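Local coordinates for protein histidine kinase (Pseudomonas aeruginosa, PDB 7C1I) that probably relays phosphoryl groups between sensor kinase and receiver domains, as a histidine-containing phosphotransfer (HPt) protein of two-component signalling, at residues Leu26-Leu40 with Thr55-Ala68. Residues are numbered along the deposited sequence; the frame is centred on the assembly and turned at random.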
loop_
_atom_site.group_PDB
_atom_site.type_symbol
_atom_site.label_atom_id
_atom_site.label_comp_id
_atom_site.label_asym_id
_atom_site.label_seq_id
_atom_site.Cartn_x
_atom_site.Cartn_y
_atom_site.Cartn_z
ATOM N N LEU A 26 -18.635 -18.841 -0.685
ATOM C CA LEU A 26 -17.789 -17.767 -1.273
ATOM C C LEU A 26 -18.019 -16.459 -0.508
ATOM O O LEU A 26 -17.050 -15.733 -0.200
ATOM C CB LEU A 26 -18.177 -17.594 -2.746
ATOM C CG LEU A 26 -17.846 -18.824 -3.590
ATOM C CD1 LEU A 26 -18.360 -18.626 -5.008
ATOM C CD2 LEU A 26 -16.420 -19.333 -3.706
ATOM N N ASP A 27 -19.266 -16.025 -0.307
ATOM C CA ASP A 27 -19.688 -14.746 0.326
ATOM C C ASP A 27 -19.110 -14.758 1.747
ATOM O O ASP A 27 -18.660 -13.690 2.202
ATOM C CB ASP A 27 -21.205 -14.539 0.327
ATOM C CG ASP A 27 -21.704 -14.206 -1.068
ATOM O OD1 ASP A 27 -20.893 -13.726 -1.883
ATOM O OD2 ASP A 27 -22.932 -14.365 -1.208
ATOM N N THR A 28 -19.306 -15.905 2.404
ATOM C CA THR A 28 -18.992 -15.960 3.858
ATOM C C THR A 28 -17.480 -15.761 4.014
ATOM O O THR A 28 -17.201 -14.998 4.964
ATOM C CB THR A 28 -19.415 -17.264 4.545
ATOM O OG1 THR A 28 -20.834 -17.272 4.388
ATOM C CG2 THR A 28 -19.081 -17.305 6.020
ATOM N N PHE A 29 -16.735 -16.435 3.132
ATOM C CA PHE A 29 -15.249 -16.441 3.188
ATOM C C PHE A 29 -14.785 -14.986 3.067
ATOM O O PHE A 29 -13.882 -14.517 3.786
ATOM C CB PHE A 29 -14.576 -17.291 2.108
ATOM C CG PHE A 29 -13.078 -17.126 2.168
ATOM C CD1 PHE A 29 -12.385 -17.686 3.229
ATOM C CD2 PHE A 29 -12.403 -16.405 1.200
ATOM C CE1 PHE A 29 -10.999 -17.707 3.246
ATOM C CE2 PHE A 29 -11.033 -16.237 1.333
ATOM C CZ PHE A 29 -10.357 -16.918 2.320
ATOM N N VAL A 30 -15.426 -14.224 2.176
ATOM C CA VAL A 30 -15.034 -12.794 1.990
ATOM C C VAL A 30 -15.247 -12.081 3.330
ATOM O O VAL A 30 -14.391 -11.326 3.835
ATOM C CB VAL A 30 -15.728 -12.120 0.791
ATOM C CG1 VAL A 30 -15.564 -10.608 0.756
ATOM C CG2 VAL A 30 -15.232 -12.814 -0.468
ATOM N N LEU A 31 -16.448 -12.143 3.916
ATOM C CA LEU A 31 -16.764 -11.379 5.152
ATOM C C LEU A 31 -15.874 -11.901 6.286
ATOM O O LEU A 31 -15.382 -11.034 7.035
ATOM C CB LEU A 31 -18.254 -11.566 5.454
ATOM C CG LEU A 31 -19.113 -10.822 4.433
ATOM C CD1 LEU A 31 -20.585 -11.118 4.678
ATOM C CD2 LEU A 31 -18.907 -9.317 4.348
ATOM N N ASP A 32 -15.701 -13.217 6.442
ATOM C CA ASP A 32 -14.898 -13.783 7.560
ATOM C C ASP A 32 -13.491 -13.192 7.420
ATOM O O ASP A 32 -12.871 -12.793 8.426
ATOM C CB ASP A 32 -14.904 -15.312 7.525
ATOM C CG ASP A 32 -16.204 -15.928 8.015
ATOM O OD1 ASP A 32 -17.087 -15.187 8.490
ATOM O OD2 ASP A 32 -16.201 -17.159 7.817
ATOM N N SER A 33 -12.923 -13.304 6.215
ATOM C CA SER A 33 -11.517 -12.900 5.951
ATOM C C SER A 33 -11.378 -11.401 6.239
ATOM O O SER A 33 -10.314 -10.997 6.745
ATOM C CB SER A 33 -11.108 -13.328 4.565
ATOM O OG SER A 33 -11.113 -14.734 4.360
ATOM N N GLU A 34 -12.272 -10.531 5.758
ATOM C CA GLU A 34 -12.215 -9.064 5.998
ATOM C C GLU A 34 -12.193 -8.883 7.520
ATOM O O GLU A 34 -11.454 -7.968 7.927
ATOM C CB GLU A 34 -13.363 -8.374 5.258
ATOM C CG GLU A 34 -13.065 -8.394 3.769
ATOM C CD GLU A 34 -14.183 -7.748 2.968
ATOM O OE1 GLU A 34 -15.326 -7.733 3.467
ATOM O OE2 GLU A 34 -13.872 -7.461 1.792
ATOM N N GLU A 35 -13.097 -9.456 8.321
ATOM C CA GLU A 35 -13.102 -9.200 9.787
ATOM C C GLU A 35 -11.757 -9.646 10.371
ATOM O O GLU A 35 -11.225 -8.902 11.219
ATOM C CB GLU A 35 -14.259 -9.939 10.461
ATOM C CG GLU A 35 -14.286 -9.725 11.963
ATOM C CD GLU A 35 -13.436 -10.624 12.845
ATOM O OE1 GLU A 35 -13.080 -10.171 13.950
ATOM O OE2 GLU A 35 -13.155 -11.753 12.394
ATOM N N ARG A 36 -11.168 -10.750 9.902
ATOM C CA ARG A 36 -9.878 -11.246 10.452
ATOM C C ARG A 36 -8.669 -10.376 10.086
ATOM O O ARG A 36 -7.646 -10.217 10.785
ATOM C CB ARG A 36 -9.567 -12.644 9.908
ATOM C CG ARG A 36 -10.439 -13.763 10.458
ATOM C CD ARG A 36 -10.145 -15.190 10.034
ATOM N NE ARG A 36 -10.885 -16.037 10.959
ATOM C CZ ARG A 36 -11.530 -17.110 10.518
ATOM N NH1 ARG A 36 -11.368 -17.448 9.249
ATOM N NH2 ARG A 36 -12.150 -17.848 11.420
ATOM N N LEU A 37 -8.723 -9.839 8.862
ATOM C CA LEU A 37 -7.728 -8.782 8.532
ATOM C C LEU A 37 -7.922 -7.611 9.502
ATOM O O LEU A 37 -6.887 -7.038 9.895
ATOM C CB LEU A 37 -7.877 -8.393 7.057
ATOM C CG LEU A 37 -7.264 -9.417 6.105
ATOM C CD1 LEU A 37 -7.785 -9.240 4.685
ATOM C CD2 LEU A 37 -5.744 -9.387 6.153
ATOM N N ARG A 38 -9.152 -7.137 9.716
ATOM C CA ARG A 38 -9.347 -6.004 10.661
ATOM C C ARG A 38 -8.773 -6.398 12.026
ATOM O O ARG A 38 -8.042 -5.580 12.618
ATOM C CB ARG A 38 -10.847 -5.697 10.717
ATOM C CG ARG A 38 -11.317 -4.950 9.477
ATOM C CD ARG A 38 -12.719 -4.417 9.698
ATOM N NE ARG A 38 -13.715 -5.443 9.971
ATOM C CZ ARG A 38 -14.467 -6.070 9.073
ATOM N NH1 ARG A 38 -14.297 -5.772 7.796
ATOM N NH2 ARG A 38 -15.350 -6.963 9.482
ATOM N N SER A 39 -8.955 -7.662 12.424
ATOM C CA SER A 39 -8.472 -8.154 13.742
ATOM C C SER A 39 -6.940 -8.131 13.814
ATOM O O SER A 39 -6.303 -7.846 14.848
ATOM C CB SER A 39 -9.004 -9.516 14.098
ATOM O OG SER A 39 -10.387 -9.457 14.417
ATOM N N LEU A 40 -6.303 -8.559 12.721
ATOM C CA LEU A 40 -4.826 -8.542 12.550
ATOM C C LEU A 40 -4.304 -7.105 12.669
ATOM O O LEU A 40 -3.292 -6.876 13.363
ATOM C CB LEU A 40 -4.388 -9.247 11.263
ATOM C CG LEU A 40 -4.586 -10.761 11.299
ATOM C CD1 LEU A 40 -4.296 -11.344 9.924
ATOM C CD2 LEU A 40 -3.753 -11.420 12.389
ATOM N N THR A 55 -5.280 -15.251 15.616
ATOM C CA THR A 55 -6.108 -14.846 14.448
ATOM C C THR A 55 -5.443 -15.435 13.201
ATOM O O THR A 55 -6.112 -15.867 12.236
ATOM C CB THR A 55 -6.227 -13.319 14.352
ATOM O OG1 THR A 55 -6.879 -12.896 15.549
ATOM C CG2 THR A 55 -7.021 -12.906 13.130
ATOM N N ALA A 56 -4.114 -15.379 13.070
ATOM C CA ALA A 56 -3.324 -15.956 11.959
ATOM C C ALA A 56 -3.604 -17.453 11.787
ATOM O O ALA A 56 -3.932 -17.907 10.673
ATOM C CB ALA A 56 -1.835 -15.717 11.987
ATOM N N HIS A 57 -3.640 -18.167 12.916
ATOM C CA HIS A 57 -3.977 -19.616 12.867
ATOM C C HIS A 57 -5.409 -19.788 12.347
ATOM O O HIS A 57 -5.554 -20.711 11.521
ATOM C CB HIS A 57 -3.828 -20.205 14.277
ATOM C CG HIS A 57 -4.231 -21.643 14.303
ATOM N ND1 HIS A 57 -5.522 -21.926 14.694
ATOM C CD2 HIS A 57 -3.553 -22.779 14.041
ATOM C CE1 HIS A 57 -5.607 -23.243 14.670
ATOM N NE2 HIS A 57 -4.495 -23.769 14.141
ATOM N N SER A 58 -6.383 -18.995 12.805
ATOM C CA SER A 58 -7.760 -19.224 12.292
ATOM C C SER A 58 -7.745 -18.994 10.777
ATOM O O SER A 58 -8.339 -19.779 10.010
ATOM C CB SER A 58 -8.776 -18.381 13.013
ATOM O OG SER A 58 -8.731 -18.673 14.403
ATOM N N PHE A 59 -7.203 -17.813 10.460
ATOM C CA PHE A 59 -7.256 -17.408 9.030
ATOM C C PHE A 59 -6.605 -18.461 8.128
ATOM O O PHE A 59 -7.046 -18.651 6.975
ATOM C CB PHE A 59 -6.557 -16.063 8.814
ATOM C CG PHE A 59 -6.884 -15.246 7.590
ATOM C CD1 PHE A 59 -7.875 -15.605 6.692
ATOM C CD2 PHE A 59 -6.222 -14.037 7.454
ATOM C CE1 PHE A 59 -8.106 -14.761 5.617
ATOM C CE2 PHE A 59 -6.467 -13.201 6.378
ATOM C CZ PHE A 59 -7.446 -13.562 5.480
ATOM N N LYS A 60 -5.547 -19.142 8.581
ATOM C CA LYS A 60 -4.803 -20.207 7.859
ATOM C C LYS A 60 -5.827 -21.314 7.579
ATOM O O LYS A 60 -5.871 -21.710 6.398
ATOM C CB LYS A 60 -3.626 -20.686 8.716
ATOM C CG LYS A 60 -2.818 -21.821 8.102
ATOM C CD LYS A 60 -1.743 -22.388 9.007
ATOM C CE LYS A 60 -2.371 -23.117 10.176
ATOM N NZ LYS A 60 -1.350 -23.703 11.076
ATOM N N GLY A 61 -6.534 -21.686 8.650
ATOM C CA GLY A 61 -7.553 -22.727 8.406
ATOM C C GLY A 61 -8.622 -22.311 7.410
ATOM O O GLY A 61 -9.002 -23.117 6.534
ATOM N N GLY A 62 -9.254 -21.154 7.621
ATOM C CA GLY A 62 -10.358 -20.714 6.748
ATOM C C GLY A 62 -9.849 -20.606 5.321
ATOM O O GLY A 62 -10.506 -21.045 4.353
ATOM N N SER A 63 -8.635 -20.084 5.114
ATOM C CA SER A 63 -8.007 -19.946 3.774
ATOM C C SER A 63 -7.842 -21.341 3.162
ATOM O O SER A 63 -8.178 -21.572 1.981
ATOM C CB SER A 63 -6.713 -19.169 3.826
ATOM O OG SER A 63 -7.085 -17.867 4.249
ATOM N N SER A 64 -7.327 -22.253 3.992
ATOM C CA SER A 64 -7.020 -23.626 3.511
ATOM C C SER A 64 -8.318 -24.312 3.067
ATOM O O SER A 64 -8.249 -24.901 1.967
ATOM C CB SER A 64 -6.424 -24.366 4.682
ATOM O OG SER A 64 -6.280 -25.719 4.278
ATOM N N ASN A 65 -9.414 -24.066 3.791
ATOM C CA ASN A 65 -10.729 -24.742 3.613
ATOM C C ASN A 65 -11.283 -24.293 2.256
ATOM O O ASN A 65 -12.081 -24.998 1.604
ATOM C CB ASN A 65 -11.769 -24.399 4.683
ATOM C CG ASN A 65 -11.537 -24.864 6.105
ATOM O OD1 ASN A 65 -10.709 -25.769 6.185
ATOM N ND2 ASN A 65 -12.294 -24.334 7.052
ATOM N N MET A 66 -11.013 -23.044 1.864
ATOM C CA MET A 66 -11.491 -22.478 0.574
ATOM C C MET A 66 -10.427 -22.494 -0.529
ATOM O O MET A 66 -10.661 -21.800 -1.542
ATOM C CB MET A 66 -12.027 -21.064 0.814
ATOM C CG MET A 66 -13.246 -20.871 1.693
ATOM S SD MET A 66 -14.646 -21.889 1.152
ATOM C CE MET A 66 -15.095 -20.934 -0.296
ATOM N N GLY A 67 -9.307 -23.222 -0.475
ATOM C CA GLY A 67 -8.297 -23.448 -1.525
ATOM C C GLY A 67 -7.493 -22.187 -1.794
ATOM O O GLY A 67 -6.674 -22.301 -2.727
ATOM N N ALA A 68 -7.499 -21.314 -0.782
ATOM C CA ALA A 68 -6.682 -20.085 -0.925
ATOM C C ALA A 68 -5.295 -20.390 -0.351
ATOM O O ALA A 68 -4.988 -19.944 0.773
ATOM C CB ALA A 68 -7.332 -18.857 -0.338
HETATM O O HOH W 1 -6.196 -10.376 16.617
#
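F59 and R36 interlock across two nearly antiparallel helices, whose axes in 26-40 and 55-65 approach to 10.1 Å at a signed crossing angle of -159°. Both are knobs in holes: F59 sits among S33, R36, L37 and L40, and R36 among T55, S58, F59 and G62. The F59 ring has R36 CB over one face and L40 CD1 near its plane at the edge, while L37 CG packs 3.9 Å from its CE2 atom. With CG anti to the backbone N (chi1 -159°), the ring reaches S33, where OG lies 3.3 Å from F59 CE1.

A second apolar cluster forms toward the end of the 55-65 helix. M66 CB lies over one face of the F29 ring, toward its rim, and M66 CG comes 3.6 Å from F29 CD1; the chain then bends at chi2 and chi3, and its CE meets L26 CD2. S33 OG lies over the opposite face, and the ring comes within 3.6 Å of the backbone at G62 O through F29 CE1. Past M66, G67 ends the helix in a Schellman motif.

In the conformer described, the guanidinium of R36, carried on a chain extended from CG to NE, lies with S58 CB over one face. At the far end, T55 CG2 slots against L40 CD2 at 3.7 Å, and one water joins S39 O to T55 OG1, which also bonds to A51 O.

Buried hydroxyls are satisfied within their own helices: S33 OG donates to F29 O, and S63 OG to F59 O at 2.8 Å, each carbonyl also taking the serine N-H from the opposite face of its plane. F59 also packs on M97 of helix 90-112 and C75 of helix 69-83, L40 on M97 and S33 on F101, within the HPt four-helix bundle. Direct cohesion between the two helices therefore rests on apolar packing and on the stem and flat end of R36, with one water as a polar bridge.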